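Local coordinates for protein TipC2 (Streptococcus intermedius B196, PDB 6DHX) that probably acts as an immunity protein that recognises and neutralises an antibacterial toxin exported by a streptococcal type VII secretion system, at residues A[16-21]-A[25-30]; A[79-84]-A[88-93]; A[161-166]-A[181-186]. All blocks are in the same frame, centred on the assembly; numbering follows the deposited sequence.

Contact 1: A[16-21]-A[25-30]; sequences NQPKNI and IYQETE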
loop_
_atom_site.group_PDB
_atom_site.type_symbol
_atom_site.label_atom_id
_atom_site.label_comp_id
_atom_site.label_asym_id
_atom_site.label_seq_id
_atom_site.Cartn_x
_atom_site.Cartn_y
_atom_site.Cartn_z
ATOM N N ASN A 16 16.738 10.252 14.724
ATOM C CA ASN A 16 15.811 9.288 14.157
ATOM C C ASN A 16 15.465 9.667 12.728
ATOM O O ASN A 16 14.312 9.673 12.316
ATOM C CB ASN A 16 14.580 9.151 15.067
ATOM C CG ASN A 16 14.904 8.359 16.364
ATOM O OD1 ASN A 16 15.346 7.212 16.325
ATOM N ND2 ASN A 16 14.726 8.991 17.486
ATOM N N GLN A 17 16.495 9.930 11.940
ATOM C CA GLN A 17 16.308 10.096 10.507
ATOM C C GLN A 17 15.754 8.810 9.884
ATOM O O GLN A 17 16.073 7.709 10.347
ATOM C CB GLN A 17 17.659 10.420 9.860
ATOM C CG GLN A 17 18.118 11.846 10.155
ATOM C CD GLN A 17 19.536 12.082 9.667
ATOM O OE1 GLN A 17 20.463 11.342 10.024
ATOM N NE2 GLN A 17 19.710 13.102 8.829
ATOM N N PRO A 18 15.002 8.927 8.786
ATOM C CA PRO A 18 14.542 7.738 8.060
ATOM C C PRO A 18 15.697 6.850 7.630
ATOM O O PRO A 18 16.757 7.324 7.225
ATOM C CB PRO A 18 13.829 8.319 6.832
ATOM C CG PRO A 18 13.448 9.751 7.294
ATOM C CD PRO A 18 14.555 10.183 8.153
ATOM N N LYS A 19 15.475 5.537 7.739
ATOM C CA LYS A 19 16.480 4.549 7.329
ATOM C C LYS A 19 16.142 3.915 5.979
ATOM O O LYS A 19 17.005 3.229 5.382
ATOM C CB LYS A 19 16.639 3.448 8.410
ATOM C CG LYS A 19 17.319 3.909 9.720
ATOM C CD LYS A 19 17.910 2.722 10.496
ATOM C CE LYS A 19 18.432 3.111 11.884
ATOM N NZ LYS A 19 19.333 2.012 12.476
ATOM N N ASN A 20 14.948 4.164 5.477
ATOM C CA ASN A 20 14.489 3.656 4.195
ATOM C C ASN A 20 13.337 4.531 3.703
ATOM O O ASN A 20 12.836 5.417 4.414
ATOM C CB ASN A 20 14.037 2.185 4.329
ATOM C CG ASN A 20 12.954 2.043 5.356
ATOM O OD1 ASN A 20 11.868 2.591 5.169
ATOM N ND2 ASN A 20 13.250 1.341 6.466
ATOM N N ILE A 21 12.872 4.235 2.482
ATOM C CA ILE A 21 11.890 5.093 1.845
ATOM C C ILE A 21 10.555 5.043 2.562
ATOM O O ILE A 21 9.803 6.032 2.535
ATOM C CB ILE A 21 11.734 4.717 0.350
ATOM C CG1 ILE A 21 10.930 5.783 -0.377
ATOM C CG2 ILE A 21 11.094 3.282 0.200
ATOM C CD1 ILE A 21 11.094 5.704 -1.926
ATOM N N ILE A 25 8.373 8.277 4.017
ATOM C CA ILE A 25 6.946 8.536 3.811
ATOM C C ILE A 25 6.203 8.634 5.146
ATOM O O ILE A 25 5.391 9.554 5.345
ATOM C CB ILE A 25 6.311 7.449 2.923
ATOM C CG1 ILE A 25 6.927 7.467 1.507
ATOM C CG2 ILE A 25 4.778 7.669 2.841
ATOM C CD1 ILE A 25 6.625 6.126 0.666
ATOM N N TYR A 26 6.456 7.688 6.052
ATOM C CA TYR A 26 5.768 7.683 7.343
ATOM C C TYR A 26 6.074 8.975 8.106
ATOM O O TYR A 26 5.161 9.659 8.603
ATOM C CB TYR A 26 6.208 6.447 8.153
ATOM C CG TYR A 26 5.570 6.354 9.518
ATOM C CD1 TYR A 26 6.090 7.079 10.601
ATOM C CD2 TYR A 26 4.449 5.517 9.743
ATOM C CE1 TYR A 26 5.482 6.996 11.852
ATOM C CE2 TYR A 26 3.843 5.441 11.001
ATOM C CZ TYR A 26 4.370 6.171 12.035
ATOM O OH TYR A 26 3.838 6.120 13.285
ATOM N N GLN A 27 7.365 9.315 8.211
ATOM C CA GLN A 27 7.749 10.455 9.054
ATOM C C GLN A 27 7.313 11.769 8.443
ATOM O O GLN A 27 6.924 12.694 9.164
ATOM C CB GLN A 27 9.270 10.437 9.280
ATOM C CG GLN A 27 9.643 9.216 10.157
ATOM C CD GLN A 27 11.131 9.052 10.420
ATOM O OE1 GLN A 27 11.619 7.918 10.447
ATOM N NE2 GLN A 27 11.870 10.168 10.631
ATOM N N GLU A 28 7.441 11.914 7.121
ATOM C CA GLU A 28 7.028 13.202 6.567
ATOM C C GLU A 28 5.513 13.335 6.621
ATOM O O GLU A 28 5.008 14.453 6.811
ATOM C CB GLU A 28 7.539 13.338 5.144
ATOM C CG GLU A 28 7.197 14.666 4.441
ATOM C CD GLU A 28 7.881 15.907 5.002
ATOM O OE1 GLU A 28 8.780 15.814 5.860
ATOM O OE2 GLU A 28 7.521 16.993 4.503
ATOM N N THR A 29 4.791 12.213 6.469
ATOM C CA THR A 29 3.329 12.313 6.597
ATOM C C THR A 29 2.927 12.599 8.022
ATOM O O THR A 29 2.057 13.436 8.239
ATOM C CB THR A 29 2.633 11.050 6.064
ATOM O OG1 THR A 29 3.031 10.861 4.699
ATOM C CG2 THR A 29 1.052 11.241 6.149
ATOM N N GLU A 30 3.573 11.965 9.019
ATOM C CA GLU A 30 3.198 12.266 10.387
ATOM C C GLU A 30 3.529 13.716 10.761
ATOM O O GLU A 30 2.801 14.351 11.554
ATOM C CB GLU A 30 3.902 11.270 11.339
ATOM C CG GLU A 30 3.287 11.334 12.754
ATOM C CD GLU A 30 3.907 12.432 13.634
ATOM O OE1 GLU A 30 5.037 12.881 13.325
ATOM O OE2 GLU A 30 3.265 12.864 14.632
HETATM O O HOH W 1 13.810 6.349 11.550
#
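Asn16 meets the helix through its backbone, accepting a hydrogen bond at O from the side-chain amide of Gln27, NE2 to O 3.0 Å. The donor arrives nearly along the C=O axis, but the bond is bent at the hydrogen (145°) and Asn16 O stands somewhat off the amide plane of Gln27. The latter can reach this far because its chain runs extended beyond CG (chi2 178°), straight out from the helix to the loop.

One residue on, Gln17 turns its side chain away and offers its carbonyl instead. Water 1 lies 2.9 Å from Gln17 O and 2.9 Å from Gln27 OE1, and probably bridges loop and helix through the other half of the same amide. Both polar atoms of the Gln27 amide are thereby occupied, and OE1 has a second partner in Arg112, a combination that should fix the amide flip.

Pro18 then lays the edge of its ring against this amide, with CG and CD each 3.7 Å from Gln27 NE2, so that an apolar surface flanks the polar link. Past Lys19, Asn20 takes the N-cap position, its OD1 accepting from the backbone N of Asp23, while its ND2 turns to Tyr110 and to the carbonyl of Gln185.

Ile21 opens the helix: its O receives Ile25 N at 3.0 Å in a nearly straight bond (166°). Alongside that bond the two side chains touch lightly, Ile21 CG1 to Ile25 CD1 4.4 Å, and both lean on Leu167 of helix 151-173. Taken together, this is the N-terminus of helix 21-32 with an asparagine N-cap, whose incoming chain folds back and is tied to a glutamine on the helix flank.

Contact 2: A[79-84]-A[88-93]; sequences IDFSFL and NNILIY. With SO4 (sulfate ion), chain D.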
loop_
_atom_site.group_PDB
_atom_site.type_symbol
_atom_site.label_atom_id
_atom_site.label_comp_id
_atom_site.label_asym_id
_atom_site.label_seq_id
_atom_site.Cartn_x
_atom_site.Cartn_y
_atom_site.Cartn_z
ATOM N N ILE A 79 -3.096 4.295 0.296
ATOM C CA ILE A 79 -2.067 4.288 1.341
ATOM C C ILE A 79 -2.748 4.652 2.644
ATOM O O ILE A 79 -3.330 5.725 2.743
ATOM C CB ILE A 79 -0.929 5.288 1.068
ATOM C CG1 ILE A 79 -0.392 5.148 -0.367
ATOM C CG2 ILE A 79 0.178 5.079 2.124
ATOM C CD1 ILE A 79 0.590 6.285 -0.758
ATOM N N ASP A 80 -2.689 3.771 3.631
ATOM C CA ASP A 80 -3.248 4.063 4.949
ATOM C C ASP A 80 -2.117 4.249 5.946
ATOM O O ASP A 80 -1.137 3.518 5.902
ATOM C CB ASP A 80 -4.154 2.923 5.453
ATOM C CG ASP A 80 -5.488 2.893 4.759
ATOM O OD1 ASP A 80 -5.961 3.955 4.372
ATOM O OD2 ASP A 80 -6.048 1.794 4.517
ATOM N N PHE A 81 -2.269 5.191 6.875
ATOM C CA PHE A 81 -1.271 5.438 7.915
ATOM C C PHE A 81 -1.834 5.102 9.287
ATOM O O PHE A 81 -2.947 5.541 9.606
ATOM C CB PHE A 81 -0.881 6.924 7.887
ATOM C CG PHE A 81 -0.103 7.287 6.675
ATOM C CD1 PHE A 81 -0.750 7.564 5.475
ATOM C CD2 PHE A 81 1.295 7.301 6.709
ATOM C CE1 PHE A 81 -0.030 7.884 4.290
ATOM C CE2 PHE A 81 2.029 7.605 5.547
ATOM C CZ PHE A 81 1.355 7.877 4.317
ATOM N N SER A 82 -1.098 4.305 10.078
ATOM C CA SER A 82 -1.524 3.972 11.439
ATOM C C SER A 82 -0.442 4.517 12.347
ATOM O O SER A 82 0.643 3.933 12.447
ATOM C CB SER A 82 -1.710 2.468 11.659
ATOM O OG SER A 82 -2.728 1.978 10.800
ATOM N N PHE A 83 -0.718 5.651 12.969
ATOM C CA PHE A 83 0.292 6.279 13.816
ATOM C C PHE A 83 0.157 5.924 15.286
ATOM O O PHE A 83 1.134 6.060 16.046
ATOM C CB PHE A 83 0.194 7.807 13.725
ATOM C CG PHE A 83 0.434 8.381 12.373
ATOM C CD1 PHE A 83 1.539 8.004 11.614
ATOM C CD2 PHE A 83 -0.438 9.376 11.872
ATOM C CE1 PHE A 83 1.777 8.577 10.370
ATOM C CE2 PHE A 83 -0.209 9.935 10.633
ATOM C CZ PHE A 83 0.899 9.556 9.877
ATOM N N LEU A 84 -1.033 5.537 15.722
ATOM C CA LEU A 84 -1.345 5.526 17.146
ATOM C C LEU A 84 -1.237 4.151 17.801
ATOM O O LEU A 84 -1.219 4.083 19.034
ATOM C CB LEU A 84 -2.783 6.036 17.359
ATOM C CG LEU A 84 -3.044 7.517 17.597
ATOM C CD1 LEU A 84 -2.141 8.431 16.806
ATOM C CD2 LEU A 84 -4.540 7.847 17.375
ATOM N N ASN A 88 2.542 0.182 14.697
ATOM C CA ASN A 88 2.261 1.307 13.829
ATOM C C ASN A 88 2.970 1.116 12.487
ATOM O O ASN A 88 3.957 0.398 12.394
ATOM C CB ASN A 88 2.674 2.607 14.511
ATOM C CG ASN A 88 4.171 2.645 14.878
ATOM O OD1 ASN A 88 4.741 1.669 15.382
ATOM N ND2 ASN A 88 4.799 3.807 14.653
ATOM N N ASN A 89 2.407 1.695 11.423
ATOM C CA ASN A 89 2.774 1.195 10.095
ATOM C C ASN A 89 2.238 2.136 9.019
ATOM O O ASN A 89 1.384 2.984 9.275
ATOM C CB ASN A 89 2.226 -0.247 9.863
ATOM C CG ASN A 89 0.687 -0.310 9.773
ATOM O OD1 ASN A 89 0.119 -0.075 8.703
ATOM N ND2 ASN A 89 0.009 -0.638 10.912
ATOM N N ILE A 90 2.763 1.964 7.802
ATOM C CA ILE A 90 2.116 2.440 6.578
ATOM C C ILE A 90 1.696 1.209 5.811
ATOM O O ILE A 90 2.431 0.211 5.773
ATOM C CB ILE A 90 3.054 3.246 5.671
ATOM C CG1 ILE A 90 3.842 4.266 6.407
ATOM C CG2 ILE A 90 2.349 3.761 4.453
ATOM C CD1 ILE A 90 5.284 3.980 6.044
ATOM N N LEU A 91 0.525 1.272 5.195
ATOM C CA LEU A 91 0.032 0.160 4.374
ATOM C C LEU A 91 -0.220 0.720 2.985
ATOM O O LEU A 91 -1.035 1.641 2.835
ATOM C CB LEU A 91 -1.256 -0.410 4.953
ATOM C CG LEU A 91 -1.982 -1.315 3.943
ATOM C CD1 LEU A 91 -1.189 -2.662 3.785
ATOM C CD2 LEU A 91 -3.371 -1.568 4.443
ATOM N N ILE A 92 0.478 0.182 1.978
ATOM C CA ILE A 92 0.238 0.508 0.574
ATOM C C ILE A 92 -0.457 -0.710 -0.020
ATOM O O ILE A 92 0.082 -1.813 0.052
ATOM C CB ILE A 92 1.555 0.788 -0.172
ATOM C CG1 ILE A 92 2.274 2.002 0.458
ATOM C CG2 ILE A 92 1.300 0.928 -1.710
ATOM C CD1 ILE A 92 3.777 2.045 0.058
ATOM N N TYR A 93 -1.639 -0.538 -0.600
ATOM C CA TYR A 93 -2.270 -1.690 -1.217
ATOM C C TYR A 93 -2.949 -1.294 -2.515
ATOM O O TYR A 93 -3.237 -0.123 -2.784
ATOM C CB TYR A 93 -3.264 -2.397 -0.274
ATOM C CG TYR A 93 -4.533 -1.652 0.065
ATOM C CD1 TYR A 93 -4.563 -0.714 1.096
ATOM C CD2 TYR A 93 -5.718 -1.932 -0.629
ATOM C CE1 TYR A 93 -5.760 -0.039 1.418
ATOM C CE2 TYR A 93 -6.892 -1.279 -0.329
ATOM C CZ TYR A 93 -6.921 -0.328 0.693
ATOM O OH TYR A 93 -8.122 0.315 1.009
HETATM S S SO4 D . 7.803 5.534 15.872
HETATM O O1 SO4 D . 7.420 4.581 14.846
HETATM O O2 SO4 D . 9.106 5.223 16.406
HETATM O O3 SO4 D . 6.777 5.511 16.902
HETATM O O4 SO4 D . 7.938 6.810 15.270
HETATM O O HOH W 2 -2.062 1.357 8.218
HETATM O O HOH W 3 -8.131 2.118 2.949
#
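In both Ile79 and Ile90, CG1 lies beside the backbone N (chi1 -49° and -47°), which swings each CG2 round beside its carbonyl carbon. The side chains consequently run side by side in the same direction, and their CG2 atoms meet at 3.4 Å, tighter than ordinary van der Waals contact. This is a diagonal touch across an antiparallel hairpin, in which Ile79 pairs with Ile92 and Phe81 with Ile90, both as non-hydrogen-bonded pairs. Phe81 shares that face, and Ile90 CG2 sits over one side of its ring toward the rim, while CE2 comes within 3.9 Å of Ile90 CG1. Helix 21-32 packs on Phe81 and Ile90, helix 151-173 on Ile79 and Ile92.

Alternating with them, Asp80 with Leu91 and Ser82 with Asn89 form hydrogen-bonded pairs. Asp80 N gives to Leu91 O at 2.8 Å and Ser82 N to Asn89 O at 2.9 Å, each bond being matched by its return. These four side chains emerge on the other face, which is wetter, though interrupted by Leu91. There water 2 joins Ser82 OG to Asn89 OD1, 2.7 Å from each; Asn89 ND2 turns to Asn87 O. Water 3 links Asp80 OD2 with Tyr93 OH, 2.6 Å from both, and the carboxylate stands at the tyrosine ring edge with its plane turned 51° from the ring. Each end has a further partner: Ser62 at Asp80 OD1, Lys76 at the Tyr93 hydroxyl.

At the turn, Asn88 ND2 donates to Tyr26 OH and, at 2.7 Å, to O1 of a sulfate, probably from the crystallisation liquor and held also by Arg112. The chemistry thus divides by face: branched aliphatics and a phenyl ring close on two helices, whereas carboxylate, hydroxyls and amide are linked across the strands by water.

Contact 3: A[161-166]-A[181-186]; sequences IVNQKV and KDYGQV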
loop_
_atom_site.group_PDB
_atom_site.type_symbol
_atom_site.label_atom_id
_atom_site.label_comp_id
_atom_site.label_asym_id
_atom_site.label_seq_id
_atom_site.Cartn_x
_atom_site.Cartn_y
_atom_site.Cartn_z
ATOM N N ILE A 161 2.874 -1.001 -9.819
ATOM C CA ILE A 161 2.070 -0.105 -8.999
ATOM C C ILE A 161 2.858 0.454 -7.836
ATOM O O ILE A 161 2.780 1.660 -7.561
ATOM C CB ILE A 161 0.797 -0.816 -8.494
ATOM C CG1 ILE A 161 -0.046 -1.296 -9.685
ATOM C CG2 ILE A 161 0.016 0.127 -7.513
ATOM C CD1 ILE A 161 -0.492 -0.164 -10.652
ATOM N N VAL A 162 3.549 -0.393 -7.065
ATOM C CA VAL A 162 4.249 0.167 -5.899
ATOM C C VAL A 162 5.495 0.926 -6.343
ATOM O O VAL A 162 5.727 2.056 -5.914
ATOM C CB VAL A 162 4.607 -0.905 -4.853
ATOM C CG1 VAL A 162 5.455 -0.262 -3.679
ATOM C CG2 VAL A 162 3.326 -1.524 -4.257
ATOM N N ASN A 163 6.350 0.290 -7.156
ATOM C CA ASN A 163 7.609 0.973 -7.464
ATOM C C ASN A 163 7.430 2.080 -8.497
ATOM O O ASN A 163 7.868 3.217 -8.283
ATOM C CB ASN A 163 8.647 -0.054 -7.924
ATOM C CG ASN A 163 9.171 -0.871 -6.747
ATOM O OD1 ASN A 163 9.066 -0.437 -5.596
ATOM N ND2 ASN A 163 9.750 -2.022 -7.023
ATOM N N GLN A 164 6.795 1.768 -9.622
ATOM C CA GLN A 164 6.733 2.682 -10.757
ATOM C C GLN A 164 5.600 3.687 -10.639
ATOM O O GLN A 164 5.502 4.621 -11.461
ATOM C CB GLN A 164 6.601 1.877 -12.077
ATOM C CG GLN A 164 7.868 1.055 -12.416
ATOM C CD GLN A 164 9.131 1.853 -12.090
ATOM O OE1 GLN A 164 9.266 3.020 -12.495
ATOM N NE2 GLN A 164 10.036 1.249 -11.320
ATOM N N LYS A 165 4.757 3.564 -9.624
ATOM C CA LYS A 165 3.689 4.534 -9.485
ATOM C C LYS A 165 3.729 5.167 -8.097
ATOM O O LYS A 165 4.057 6.366 -7.979
ATOM C CB LYS A 165 2.327 3.891 -9.781
ATOM C CG LYS A 165 1.166 4.883 -9.885
ATOM C CD LYS A 165 -0.050 4.154 -10.480
ATOM C CE LYS A 165 -1.244 5.064 -10.597
ATOM N NZ LYS A 165 -1.015 6.190 -11.579
ATOM N N VAL A 166 3.441 4.403 -7.042
ATOM C CA VAL A 166 3.336 5.005 -5.702
ATOM C C VAL A 166 4.668 5.599 -5.264
ATOM O O VAL A 166 4.732 6.751 -4.804
ATOM C CB VAL A 166 2.853 3.977 -4.663
ATOM C CG1 VAL A 166 2.898 4.614 -3.242
ATOM C CG2 VAL A 166 1.435 3.455 -5.019
ATOM N N LYS A 181 14.154 1.992 -6.748
ATOM C CA LYS A 181 15.049 0.859 -6.953
ATOM C C LYS A 181 16.058 0.703 -5.819
ATOM O O LYS A 181 16.836 -0.248 -5.827
ATOM C CB LYS A 181 15.754 0.956 -8.305
ATOM C CG LYS A 181 16.692 2.120 -8.435
ATOM C CD LYS A 181 17.706 1.858 -9.564
ATOM C CE LYS A 181 18.151 3.157 -10.217
ATOM N NZ LYS A 181 19.069 2.906 -11.361
ATOM N N ASP A 182 16.033 1.577 -4.808
ATOM C CA ASP A 182 16.922 1.394 -3.659
ATOM C C ASP A 182 16.158 1.876 -2.438
ATOM O O ASP A 182 16.154 3.076 -2.129
ATOM C CB ASP A 182 18.242 2.127 -3.764
ATOM C CG ASP A 182 19.035 2.042 -2.454
ATOM O OD1 ASP A 182 18.887 1.017 -1.701
ATOM O OD2 ASP A 182 19.749 3.027 -2.152
ATOM N N TYR A 183 15.523 0.933 -1.750
ATOM C CA TYR A 183 14.644 1.337 -0.654
ATOM C C TYR A 183 15.413 1.813 0.570
ATOM O O TYR A 183 14.818 2.473 1.424
ATOM C CB TYR A 183 13.788 0.152 -0.194
ATOM C CG TYR A 183 12.706 -0.327 -1.122
ATOM C CD1 TYR A 183 12.317 0.414 -2.240
ATOM C CD2 TYR A 183 12.043 -1.514 -0.849
ATOM C CE1 TYR A 183 11.296 -0.032 -3.068
ATOM C CE2 TYR A 183 11.030 -1.982 -1.660
ATOM C CZ TYR A 183 10.660 -1.256 -2.762
ATOM O OH TYR A 183 9.649 -1.755 -3.542
ATOM N N GLY A 184 16.675 1.411 0.724
ATOM C CA GLY A 184 17.394 1.655 1.962
ATOM C C GLY A 184 17.404 0.436 2.863
ATOM O O GLY A 184 17.319 -0.696 2.382
ATOM N N GLN A 185 17.516 0.659 4.168
ATOM C CA GLN A 185 17.707 -0.405 5.152
ATOM C C GLN A 185 16.329 -0.865 5.594
ATOM O O GLN A 185 15.683 -0.206 6.415
ATOM C CB GLN A 185 18.522 0.110 6.337
ATOM C CG GLN A 185 20.013 0.101 6.089
ATOM C CD GLN A 185 20.822 0.458 7.347
ATOM O OE1 GLN A 185 20.450 1.352 8.098
ATOM N NE2 GLN A 185 21.931 -0.250 7.571
ATOM N N VAL A 186 15.868 -1.984 5.050
ATOM C CA VAL A 186 14.510 -2.470 5.338
ATOM C C VAL A 186 14.505 -3.972 5.092
ATOM O O VAL A 186 15.082 -4.448 4.115
ATOM C CB VAL A 186 13.436 -1.764 4.475
ATOM C CG1 VAL A 186 13.771 -1.853 2.987
ATOM C CG2 VAL A 186 12.047 -2.411 4.701
HETATM O O HOH W 4 11.190 -3.950 -5.327
#
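The hydroxyl of Tyr183 is gripped from several directions. It donates to Asn163 OD1 at 2.5 Å, a short bond that lands on a lone pair in the plane of the carbonyl, it accepts a longer bond from water 4 at 3.2 Å, and it is also hydrogen-bonded to the hydroxyl of Tyr158. The setting is a pi-type turn in the long helix 151-173, where Val166 N reaches back five residues to Ile161 O at 2.9 Å, facing the irregular chain that leads from this helix to strand 187-190, which runs parallel to strand 116-127.

Asn163 points toward that chain and its amide crosses the tyrosine at about a right angle, the two planes 66° apart. OD1 nevertheless lies in the plane of the ring, at its edge, 3.4 Å from CE1. Tyr183 presents this edge because its chi2 of -12° brings CA close to the ring plane. The other half of the amide is employed as well: ND2 donates to water 4 at 2.9 Å and to Glu159 one turn earlier. The water therefore closes a small ring of bonds with both side chains, and the glutamate's place as a second-shell partner is consistent with holding the amide so that its oxygen faces the phenol.

Val162 merely brushes the site, its CG1 4.5 Å from the hydroxyl oxygen, before packing on the sheet at Ile92 and Phe94. Farther along, the ring of Tyr183 meets Phe22 edge to face, and its backbone pairs with Ile21, so one residue joins the long helix to the start of helix 21-32. Around Tyr183 the chain forms an Asx-turn arrangement, in which Asp182 OD1 accepts a weak bond of 3.3 Å from Gly184 N.

How the contacts relate
Read as a set, the contacts illustrate how chemistry follows place in the fold, not depth alone. Contact 2 is the buried strand pairing, regular in its backbone bonds and apolar on the face that meets the helices. Contact 1 lies nearer the surface, where a single glutamine amide and a water do most of the joining; contact 3, buried but small, rests on one phenol and one amide. Shared elements tie them together. Helix 21-32 of contact 1 packs on the hairpin through Tyr26 and Thr29, and helix 151-173 of contact 3 does so through Val162 and Val166. The loops of contacts 1 and 3 run against each other.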